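Local coordinates for FACT complex subunit SPT16 (Ashbya gossypii, PDB 6A8M), which probably serves in the FACT complex as a histone chaperone subunit that reorganizes nucleosomes, and is represented here by its N-terminal, peptidase-like domain, at residues Ser32-Leu37 with Thr63-Val68; Gln186-Gly191 with Tyr298-Ser303; Asn252-Ala257 with Cys291-Lys296. All blocks are in the same frame, centred on the assembly; numbering follows the deposited sequence.

Contact 1: Ser32-Leu37 with Thr63-Val68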
loop_
_atom_site.group_PDB
_atom_site.type_symbol
_atom_site.label_atom_id
_atom_site.label_comp_id
_atom_site.label_asym_id
_atom_site.label_seq_id
_atom_site.Cartn_x
_atom_site.Cartn_y
_atom_site.Cartn_z
ATOM N N SER A 32 21.074 -2.880 -15.790
ATOM C CA SER A 32 21.321 -3.254 -14.402
ATOM C C SER A 32 20.435 -2.360 -13.549
ATOM O O SER A 32 19.904 -1.362 -14.030
ATOM C CB SER A 32 22.792 -3.088 -14.011
ATOM O OG SER A 32 23.230 -1.736 -14.115
ATOM N N LEU A 33 20.294 -2.725 -12.274
ATOM C CA LEU A 33 19.493 -1.984 -11.307
ATOM C C LEU A 33 20.374 -1.659 -10.114
ATOM O O LEU A 33 21.189 -2.492 -9.711
ATOM C CB LEU A 33 18.295 -2.798 -10.827
ATOM C CG LEU A 33 17.351 -3.371 -11.881
ATOM C CD1 LEU A 33 16.231 -4.131 -11.226
ATOM C CD2 LEU A 33 16.810 -2.220 -12.752
ATOM N N VAL A 34 20.212 -0.463 -9.539
ATOM C CA VAL A 34 20.863 -0.121 -8.275
ATOM C C VAL A 34 19.849 0.527 -7.332
ATOM O O VAL A 34 19.225 1.534 -7.687
ATOM C CB VAL A 34 22.068 0.817 -8.469
ATOM C CG1 VAL A 34 22.731 1.063 -7.123
ATOM C CG2 VAL A 34 23.087 0.226 -9.483
ATOM N N PHE A 35 19.719 -0.030 -6.123
ATOM C CA PHE A 35 18.838 0.492 -5.081
ATOM C C PHE A 35 19.662 0.738 -3.825
ATOM O O PHE A 35 20.394 -0.155 -3.385
ATOM C CB PHE A 35 17.698 -0.489 -4.774
ATOM C CG PHE A 35 16.884 -0.845 -5.985
ATOM C CD1 PHE A 35 15.882 0.001 -6.407
ATOM C CD2 PHE A 35 17.137 -1.998 -6.698
ATOM C CE1 PHE A 35 15.126 -0.298 -7.529
ATOM C CE2 PHE A 35 16.385 -2.311 -7.833
ATOM C CZ PHE A 35 15.379 -1.455 -8.246
ATOM N N ILE A 36 19.527 1.929 -3.240
ATOM C CA ILE A 36 20.359 2.324 -2.106
ATOM C C ILE A 36 19.444 2.764 -0.982
ATOM O O ILE A 36 18.707 3.747 -1.127
ATOM C CB ILE A 36 21.349 3.449 -2.458
ATOM C CG1 ILE A 36 21.968 3.227 -3.842
ATOM C CG2 ILE A 36 22.432 3.546 -1.385
ATOM C CD1 ILE A 36 21.176 3.861 -4.968
ATOM N N LEU A 37 19.515 2.070 0.147
ATOM C CA LEU A 37 18.713 2.418 1.309
ATOM C C LEU A 37 19.648 3.065 2.321
ATOM O O LEU A 37 20.644 2.459 2.722
ATOM C CB LEU A 37 18.027 1.179 1.890
ATOM C CG LEU A 37 16.622 1.473 2.449
ATOM C CD1 LEU A 37 15.821 0.213 2.530
ATOM C CD2 LEU A 37 16.683 2.194 3.811
ATOM N N THR A 63 20.986 1.260 5.456
ATOM C CA THR A 63 22.402 1.410 5.123
ATOM C C THR A 63 22.900 0.239 4.274
ATOM O O THR A 63 23.870 -0.440 4.610
ATOM C CB THR A 63 23.217 1.549 6.412
ATOM O OG1 THR A 63 22.567 2.496 7.269
ATOM C CG2 THR A 63 24.592 2.055 6.120
ATOM N N THR A 64 22.179 -0.031 3.189
ATOM C CA THR A 64 22.371 -1.228 2.384
ATOM C C THR A 64 22.172 -0.880 0.923
ATOM O O THR A 64 21.248 -0.138 0.586
ATOM C CB THR A 64 21.372 -2.328 2.784
ATOM O OG1 THR A 64 21.671 -2.759 4.110
ATOM C CG2 THR A 64 21.429 -3.519 1.832
ATOM N N LEU A 65 23.041 -1.409 0.070
ATOM C CA LEU A 65 22.901 -1.273 -1.369
ATOM C C LEU A 65 22.637 -2.645 -1.977
ATOM O O LEU A 65 23.288 -3.631 -1.628
ATOM C CB LEU A 65 24.163 -0.650 -1.970
ATOM C CG LEU A 65 24.136 -0.368 -3.473
ATOM C CD1 LEU A 65 25.101 0.780 -3.790
ATOM C CD2 LEU A 65 24.508 -1.596 -4.271
ATOM N N ILE A 66 21.704 -2.700 -2.919
ATOM C CA ILE A 66 21.420 -3.900 -3.682
ATOM C C ILE A 66 21.486 -3.529 -5.157
ATOM O O ILE A 66 20.774 -2.623 -5.598
ATOM C CB ILE A 66 20.036 -4.484 -3.347
ATOM C CG1 ILE A 66 19.906 -4.747 -1.843
ATOM C CG2 ILE A 66 19.743 -5.724 -4.220
ATOM C CD1 ILE A 66 18.473 -5.154 -1.394
ATOM N N ALA A 67 22.320 -4.225 -5.913
ATOM C CA ALA A 67 22.394 -4.034 -7.352
ATOM C C ALA A 67 22.124 -5.358 -8.041
ATOM O O ALA A 67 22.569 -6.407 -7.570
ATOM C CB ALA A 67 23.752 -3.487 -7.781
ATOM N N VAL A 68 21.386 -5.307 -9.151
ATOM C CA VAL A 68 20.919 -6.514 -9.832
ATOM C C VAL A 68 21.417 -6.502 -11.270
ATOM O O VAL A 68 21.381 -5.464 -11.937
ATOM C CB VAL A 68 19.379 -6.639 -9.812
ATOM C CG1 VAL A 68 18.989 -8.002 -10.324
ATOM C CG2 VAL A 68 18.811 -6.416 -8.374
HETATM O O HOH W 1 19.226 -1.206 -1.148
#
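An antiparallel ladder at the middle of the mixed sheet in the N-terminal lobe joins Ser32-Leu37 to Thr64-Val68, with Phe35 facing Ile66 halfway along. Leu33 with Val68, Phe35 with Ile66 and Leu37 with Thr64 are the hydrogen-bonded pairs, each closed by two backbone bonds; in the central one Phe35 N lies 2.8 Å from Ile66 O, and Ile66 N lies 2.9 Å from Phe35 O. A water adds a second donor to two of these carbonyls, giving one proton to Phe35 O (2.7 Å) and the other to Thr64 O (2.9 Å). Where the ladder ends, Thr63 and Thr64 both face Leu37 in a G1 beta bulge, Thr63 taking left-handed helical backbone angles. Thr64 OG1 turns to Pro62 O and Thr77 OG1.

Val34, Ile36, Leu65 and Ala67 share one face. The Leu65 side chain extends with CG trans to the backbone N (chi1 -177°), and its CD1 touches Ile36 CG1 at 4.0 Å, the two chains running alongside each other, and Val34 CG1 at 4.1 Å, where they slant across one another. Val34 also sends CG2 to the methyl of Ala67, 4.1 Å from its CB. With an alanine at Leu65, both Val34 CG1 and Ile36 CG1 would probably lose their neighbour, opening a gap beneath Leu121 of helix 113-128. The Phe35 side is different: Leu33 CB meets Val68 CB at 4.1 Å, and helix 48-57 packs on Phe35, Leu37 and Ile66. Helices 113-128 and 143-158 lie on the Leu65 face, so the sheet is sandwiched between helices, the layered alpha/beta build of the Spt16 N-terminal lobe, consistent with its kinship to the N-terminal domains of aminopeptidase P-like proteins.

Contact 2: Gln186-Gly191 with Tyr298-Ser303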
loop_
_atom_site.group_PDB
_atom_site.type_symbol
_atom_site.label_atom_id
_atom_site.label_comp_id
_atom_site.label_asym_id
_atom_site.label_seq_id
_atom_site.Cartn_x
_atom_site.Cartn_y
_atom_site.Cartn_z
ATOM N N GLN A 186 -5.250 -10.697 4.313
ATOM C CA GLN A 186 -6.480 -11.006 5.041
ATOM C C GLN A 186 -6.342 -10.668 6.523
ATOM O O GLN A 186 -7.294 -10.184 7.147
ATOM C CB GLN A 186 -6.875 -12.477 4.843
ATOM C CG GLN A 186 -8.150 -12.861 5.605
ATOM C CD GLN A 186 -9.410 -12.176 5.089
ATOM O OE1 GLN A 186 -10.143 -12.740 4.259
ATOM N NE2 GLN A 186 -9.706 -10.976 5.626
ATOM N N VAL A 187 -5.171 -10.926 7.113
ATOM C CA VAL A 187 -4.963 -10.554 8.511
ATOM C C VAL A 187 -5.104 -9.051 8.658
ATOM O O VAL A 187 -5.842 -8.558 9.518
ATOM C CB VAL A 187 -3.584 -11.026 9.007
ATOM C CG1 VAL A 187 -3.322 -10.505 10.419
ATOM C CG2 VAL A 187 -3.490 -12.561 9.013
ATOM N N SER A 188 -4.401 -8.309 7.801
ATOM C CA SER A 188 -4.464 -6.851 7.827
ATOM C C SER A 188 -5.900 -6.359 7.707
ATOM O O SER A 188 -6.331 -5.461 8.450
ATOM C CB SER A 188 -3.626 -6.295 6.681
ATOM O OG SER A 188 -3.713 -4.885 6.670
ATOM N N SER A 189 -6.646 -6.914 6.745
ATOM C CA SER A 189 -8.019 -6.483 6.508
ATOM C C SER A 189 -8.902 -6.756 7.716
ATOM O O SER A 189 -9.757 -5.928 8.072
ATOM C CB SER A 189 -8.600 -7.178 5.269
ATOM O OG SER A 189 -7.939 -6.743 4.077
ATOM N N ARG A 190 -8.718 -7.908 8.370
ATOM C CA ARG A 190 -9.506 -8.159 9.569
ATOM C C ARG A 190 -9.120 -7.178 10.666
ATOM O O ARG A 190 -9.979 -6.706 11.410
ATOM C CB ARG A 190 -9.340 -9.598 10.048
ATOM C CG ARG A 190 -10.270 -9.947 11.237
ATOM C CD ARG A 190 -11.704 -10.045 10.786
ATOM N NE ARG A 190 -11.887 -11.191 9.893
ATOM C CZ ARG A 190 -11.982 -12.460 10.297
ATOM N NH1 ARG A 190 -11.924 -12.770 11.588
ATOM N NH2 ARG A 190 -12.140 -13.431 9.406
ATOM N N GLY A 191 -7.838 -6.809 10.735
ATOM C CA GLY A 191 -7.450 -5.720 11.622
ATOM C C GLY A 191 -8.175 -4.424 11.302
ATOM O O GLY A 191 -8.692 -3.753 12.195
ATOM N N TYR A 298 1.801 -5.518 4.771
ATOM C CA TYR A 298 0.745 -5.598 3.757
ATOM C C TYR A 298 -0.441 -4.724 4.166
ATOM O O TYR A 298 -1.047 -4.953 5.211
ATOM C CB TYR A 298 0.345 -7.069 3.525
ATOM C CG TYR A 298 1.446 -7.707 2.737
ATOM C CD1 TYR A 298 2.543 -8.297 3.388
ATOM C CD2 TYR A 298 1.449 -7.656 1.357
ATOM C CE1 TYR A 298 3.606 -8.803 2.642
ATOM C CE2 TYR A 298 2.494 -8.209 0.613
ATOM C CZ TYR A 298 3.563 -8.751 1.266
ATOM O OH TYR A 298 4.608 -9.223 0.511
ATOM N N CYS A 299 -0.765 -3.731 3.323
ATOM C CA CYS A 299 -1.808 -2.744 3.588
ATOM C C CYS A 299 -3.205 -3.244 3.242
ATOM O O CYS A 299 -3.409 -3.967 2.261
ATOM C CB CYS A 299 -1.567 -1.477 2.781
ATOM S SG CYS A 299 -0.002 -0.669 3.150
ATOM N N SER A 300 -4.176 -2.779 4.029
ATOM C CA SER A 300 -5.603 -2.912 3.753
ATOM C C SER A 300 -6.262 -1.562 4.025
ATOM O O SER A 300 -5.652 -0.636 4.582
ATOM C CB SER A 300 -6.262 -4.019 4.593
ATOM O OG SER A 300 -6.110 -3.745 5.981
ATOM N N ASN A 301 -7.520 -1.445 3.609
ATOM C CA ASN A 301 -8.237 -0.178 3.698
ATOM C C ASN A 301 -9.715 -0.483 3.857
ATOM O O ASN A 301 -10.215 -1.438 3.256
ATOM C CB ASN A 301 -8.027 0.695 2.445
ATOM C CG ASN A 301 -8.564 2.084 2.636
ATOM O OD1 ASN A 301 -8.221 2.726 3.622
ATOM N ND2 ASN A 301 -9.449 2.540 1.729
ATOM N N ILE A 302 -10.404 0.325 4.666
ATOM C CA ILE A 302 -11.860 0.250 4.790
ATOM C C ILE A 302 -12.371 1.664 5.012
ATOM O O ILE A 302 -11.775 2.429 5.772
ATOM C CB ILE A 302 -12.314 -0.685 5.933
ATOM C CG1 ILE A 302 -13.850 -0.855 5.907
ATOM C CG2 ILE A 302 -11.787 -0.221 7.323
ATOM C CD1 ILE A 302 -14.376 -1.943 6.882
ATOM N N SER A 303 -13.453 2.021 4.323
ATOM C CA SER A 303 -14.109 3.309 4.534
ATOM C C SER A 303 -15.596 3.058 4.677
ATOM O O SER A 303 -16.174 2.265 3.930
ATOM C CB SER A 303 -13.878 4.313 3.392
ATOM O OG SER A 303 -12.524 4.724 3.327
#
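Ser188 on helix 179-208 and Ser300 on strand 298-308 meet through their hydroxyls, OG to OG at 2.7 Å, in a hydrogen bond that either could donate. With OG trans to the backbone N (chi1 178°), Ser188 directs its hydroxyl onto the strand, where it also lies 3.0 Å from Tyr298 O. That second bond is not settled, because the single proton of Ser188 has more than one acceptor to choose from; Ile293 O, on the neighbouring strand, is close by as well, 2.7 Å from Ser188 OG.

Ser300 OG also bonds to Ser192 OG, one helical turn beyond Ser188, and weakly to Ile293 O, the carbonyl that also accepts the backbone N-H of Ser300. The hydroxyl thus sits within a cluster of serine hydroxyls and carbonyls, with Ser188 and Ser300 both buried.

Ser189 OG is bonded back to Leu185 O, one turn earlier, and what it presents to the strand is a packing surface: Ser300 CB lies 3.2 Å from Ser189 OG. Tyr298 contributes its carbonyl here; its ring leads off, and its OH bonds to Glu181 near the start of the same helix.

With side chains this short, the CA atoms of Ser189 and Ser300 come within 5.1 Å of each other. The long helix and the sheet of the M24 peptidase-like part are joined by uncharged hydroxyls in a buried setting, where the bonds of Ser188 and Ser300 probably depend on one another, since the acceptor to which one hydroxyl turns its proton limits what the next can do.

Contact 3: Asn252-Ala257 with Cys291-Lys296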
loop_
_atom_site.group_PDB
_atom_site.type_symbol
_atom_site.label_atom_id
_atom_site.label_comp_id
_atom_site.label_asym_id
_atom_site.label_seq_id
_atom_site.Cartn_x
_atom_site.Cartn_y
_atom_site.Cartn_z
ATOM N N ASN A 252 3.620 -7.481 17.091
ATOM C CA ASN A 252 4.699 -6.564 16.746
ATOM C C ASN A 252 4.726 -6.198 15.268
ATOM O O ASN A 252 5.437 -5.260 14.901
ATOM C CB ASN A 252 6.053 -7.163 17.125
ATOM C CG ASN A 252 6.291 -7.171 18.617
ATOM O OD1 ASN A 252 5.705 -6.384 19.358
ATOM N ND2 ASN A 252 7.155 -8.074 19.069
ATOM N N TYR A 253 3.979 -6.902 14.418
ATOM C CA TYR A 253 3.951 -6.599 12.991
ATOM C C TYR A 253 2.653 -5.937 12.542
ATOM O O TYR A 253 2.406 -5.855 11.335
ATOM C CB TYR A 253 4.178 -7.868 12.179
ATOM C CG TYR A 253 5.549 -8.463 12.349
ATOM C CD1 TYR A 253 6.619 -8.007 11.591
ATOM C CD2 TYR A 253 5.768 -9.503 13.235
ATOM C CE1 TYR A 253 7.879 -8.567 11.726
ATOM C CE2 TYR A 253 7.022 -10.062 13.390
ATOM C CZ TYR A 253 8.075 -9.592 12.638
ATOM O OH TYR A 253 9.324 -10.154 12.785
ATOM N N LEU A 254 1.806 -5.507 13.471
ATOM C CA LEU A 254 0.588 -4.770 13.139
ATOM C C LEU A 254 0.842 -3.277 13.332
ATOM O O LEU A 254 1.402 -2.870 14.359
ATOM C CB LEU A 254 -0.579 -5.235 14.014
ATOM C CG LEU A 254 -1.950 -4.802 13.510
ATOM C CD1 LEU A 254 -2.440 -5.778 12.460
ATOM C CD2 LEU A 254 -2.939 -4.693 14.674
ATOM N N ASP A 255 0.440 -2.468 12.348
ATOM C CA ASP A 255 0.609 -1.018 12.430
ATOM C C ASP A 255 -0.500 -0.349 11.610
ATOM O O ASP A 255 -1.271 -1.008 10.915
ATOM C CB ASP A 255 2.017 -0.617 11.942
ATOM C CG ASP A 255 2.452 0.776 12.406
ATOM O OD1 ASP A 255 1.708 1.448 13.147
ATOM O OD2 ASP A 255 3.572 1.181 12.022
ATOM N N TRP A 256 -0.575 0.970 11.682
ATOM C CA TRP A 256 -1.454 1.711 10.784
ATOM C C TRP A 256 -0.817 1.861 9.406
ATOM O O TRP A 256 0.391 2.070 9.287
ATOM C CB TRP A 256 -1.746 3.107 11.339
ATOM C CG TRP A 256 -2.640 3.115 12.526
ATOM C CD1 TRP A 256 -2.294 3.408 13.818
ATOM C CD2 TRP A 256 -4.040 2.808 12.544
ATOM N NE1 TRP A 256 -3.395 3.318 14.629
ATOM C CE2 TRP A 256 -4.475 2.937 13.880
ATOM C CE3 TRP A 256 -4.965 2.434 11.566
ATOM C CZ2 TRP A 256 -5.794 2.710 14.262
ATOM C CZ3 TRP A 256 -6.272 2.199 11.949
ATOM C CH2 TRP A 256 -6.681 2.351 13.281
ATOM N N ALA A 257 -1.651 1.794 8.356
ATOM C CA ALA A 257 -1.180 2.174 7.025
ATOM C C ALA A 257 -1.154 3.685 6.833
ATOM O O ALA A 257 -0.391 4.196 5.995
ATOM C CB ALA A 257 -2.055 1.539 5.944
ATOM N N CYS A 291 -10.105 3.796 7.780
ATOM C CA CYS A 291 -8.887 3.404 8.448
ATOM C C CYS A 291 -8.275 2.256 7.675
ATOM O O CYS A 291 -8.947 1.558 6.911
ATOM C CB CYS A 291 -9.120 3.061 9.921
ATOM S SG CYS A 291 -10.105 1.632 10.203
ATOM N N GLY A 292 -6.974 2.118 7.840
ATOM C CA GLY A 292 -6.232 1.130 7.082
ATOM C C GLY A 292 -5.074 0.624 7.897
ATOM O O GLY A 292 -4.357 1.419 8.499
ATOM N N ILE A 293 -4.864 -0.686 7.880
ATOM C CA ILE A 293 -3.917 -1.372 8.747
ATOM C C ILE A 293 -2.839 -1.987 7.865
ATOM O O ILE A 293 -3.059 -2.240 6.679
ATOM C CB ILE A 293 -4.656 -2.443 9.574
ATOM C CG1 ILE A 293 -5.471 -1.764 10.685
ATOM C CG2 ILE A 293 -3.729 -3.525 10.136
ATOM C CD1 ILE A 293 -4.617 -1.275 11.838
ATOM N N ARG A 294 -1.653 -2.192 8.441
ATOM C CA ARG A 294 -0.625 -3.013 7.821
ATOM C C ARG A 294 -0.360 -4.210 8.722
ATOM O O ARG A 294 -0.265 -4.071 9.946
ATOM C CB ARG A 294 0.708 -2.250 7.596
ATOM C CG ARG A 294 0.621 -0.994 6.727
ATOM C CD ARG A 294 2.038 -0.522 6.300
ATOM N NE ARG A 294 2.953 -0.441 7.439
ATOM C CZ ARG A 294 3.344 0.686 8.037
ATOM N NH1 ARG A 294 2.922 1.869 7.606
ATOM N NH2 ARG A 294 4.180 0.626 9.068
ATOM N N TYR A 295 -0.267 -5.391 8.124
ATOM C CA TYR A 295 0.241 -6.552 8.844
ATOM C C TYR A 295 1.402 -7.134 8.069
ATOM O O TYR A 295 1.245 -7.513 6.901
ATOM C CB TYR A 295 -0.821 -7.623 9.056
ATOM C CG TYR A 295 -0.254 -8.728 9.872
ATOM C CD1 TYR A 295 0.088 -8.520 11.206
ATOM C CD2 TYR A 295 -0.026 -9.972 9.328
ATOM C CE1 TYR A 295 0.635 -9.547 11.964
ATOM C CE2 TYR A 295 0.507 -11.005 10.081
ATOM C CZ TYR A 295 0.847 -10.780 11.396
ATOM O OH TYR A 295 1.378 -11.804 12.158
ATOM N N LYS A 296 2.549 -7.246 8.733
ATOM C CA LYS A 296 3.808 -7.622 8.076
ATOM C C LYS A 296 3.974 -6.865 6.761
ATOM O O LYS A 296 4.364 -7.434 5.734
ATOM C CB LYS A 296 3.889 -9.125 7.866
ATOM C CG LYS A 296 4.024 -9.863 9.189
ATOM C CD LYS A 296 4.241 -11.369 8.991
ATOM C CE LYS A 296 5.698 -11.702 8.704
ATOM N NZ LYS A 296 5.994 -13.145 9.033
#
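Arg294 leaves the strand beside its own backbone N (chi1 -58°) and kinks at chi3, a course that folds its guanidinium over the end of segment 252-257. Asp255 comes up beside it, CG trans to the backbone N (chi1 -161°), and the two side chains run the same way to a salt bridge of 3.1 Å between Asp255 OD2 and Arg294 NH2. The carboxylate and guanidinium planes stand 79° apart, so the charges meet through one oxygen and one nitrogen and not as a flat two-pronged pair. The other oxygen, Asp255 OD1, takes a weak bond from Trp256 N. Trp256 O rests over the guanidinium face, where it receives no hydrogen bond from Arg294 NH1; that nitrogen bonds weakly to Tyr46 OH.

Asp255 and Arg294 form a hydrogen-bonded antiparallel pair, and Ala257 N reaches Gly292 O at 2.7 Å, approaching from above the carbonyl plane. The same Gly292 O lies at the edge of the Trp256 ring, 3.3 Å from CE3, while Ile293 CD1 covers a face of the indole in a CH-pi contact, 4.1 Å from the six-membered ring centroid. Leu254 CD1 presses tightly on Ile293 CG2 (3.5 Å). At the far end Lys296 CG slants across Tyr253 CB at 3.6 Å.

The short strand 254-256 pairs here with strand 285-295 in a sheet of the M24 peptidase-like part. Phe195 of helix 179-208 meets the Trp256 ring edge-to-face and Glu223 O accepts Trp256 NE1. The same long helix packs against Ile293 and Tyr295, while strand 298-308 borders segment 291-296 on the side away from segment 252-257.

How the contacts relate
Contact 1 stands apart in the N-terminal lobe, its centre about 30 Å from that of contact 2 and 26 Å from that of contact 3. Contact 3 and the strand of contact 2 fall in the M24 peptidase-like part, and the two contacts adjoin, centres about 8 Å apart. They meet through segment 291-296, which contact 2 touches from both its helix and its strand: Ser300 N to Ile293 O and Ile302 N to Cys291 O, both 2.9 Å, are probable sheet bonds, and Val187 CG1 packs 3.5 Å from Tyr295 CD2. The chain leaves helix 179-208, lays down segments 252-257 and 291-296, and comes back to that helix with strand 298-308, so contact 3 is nested within contact 2.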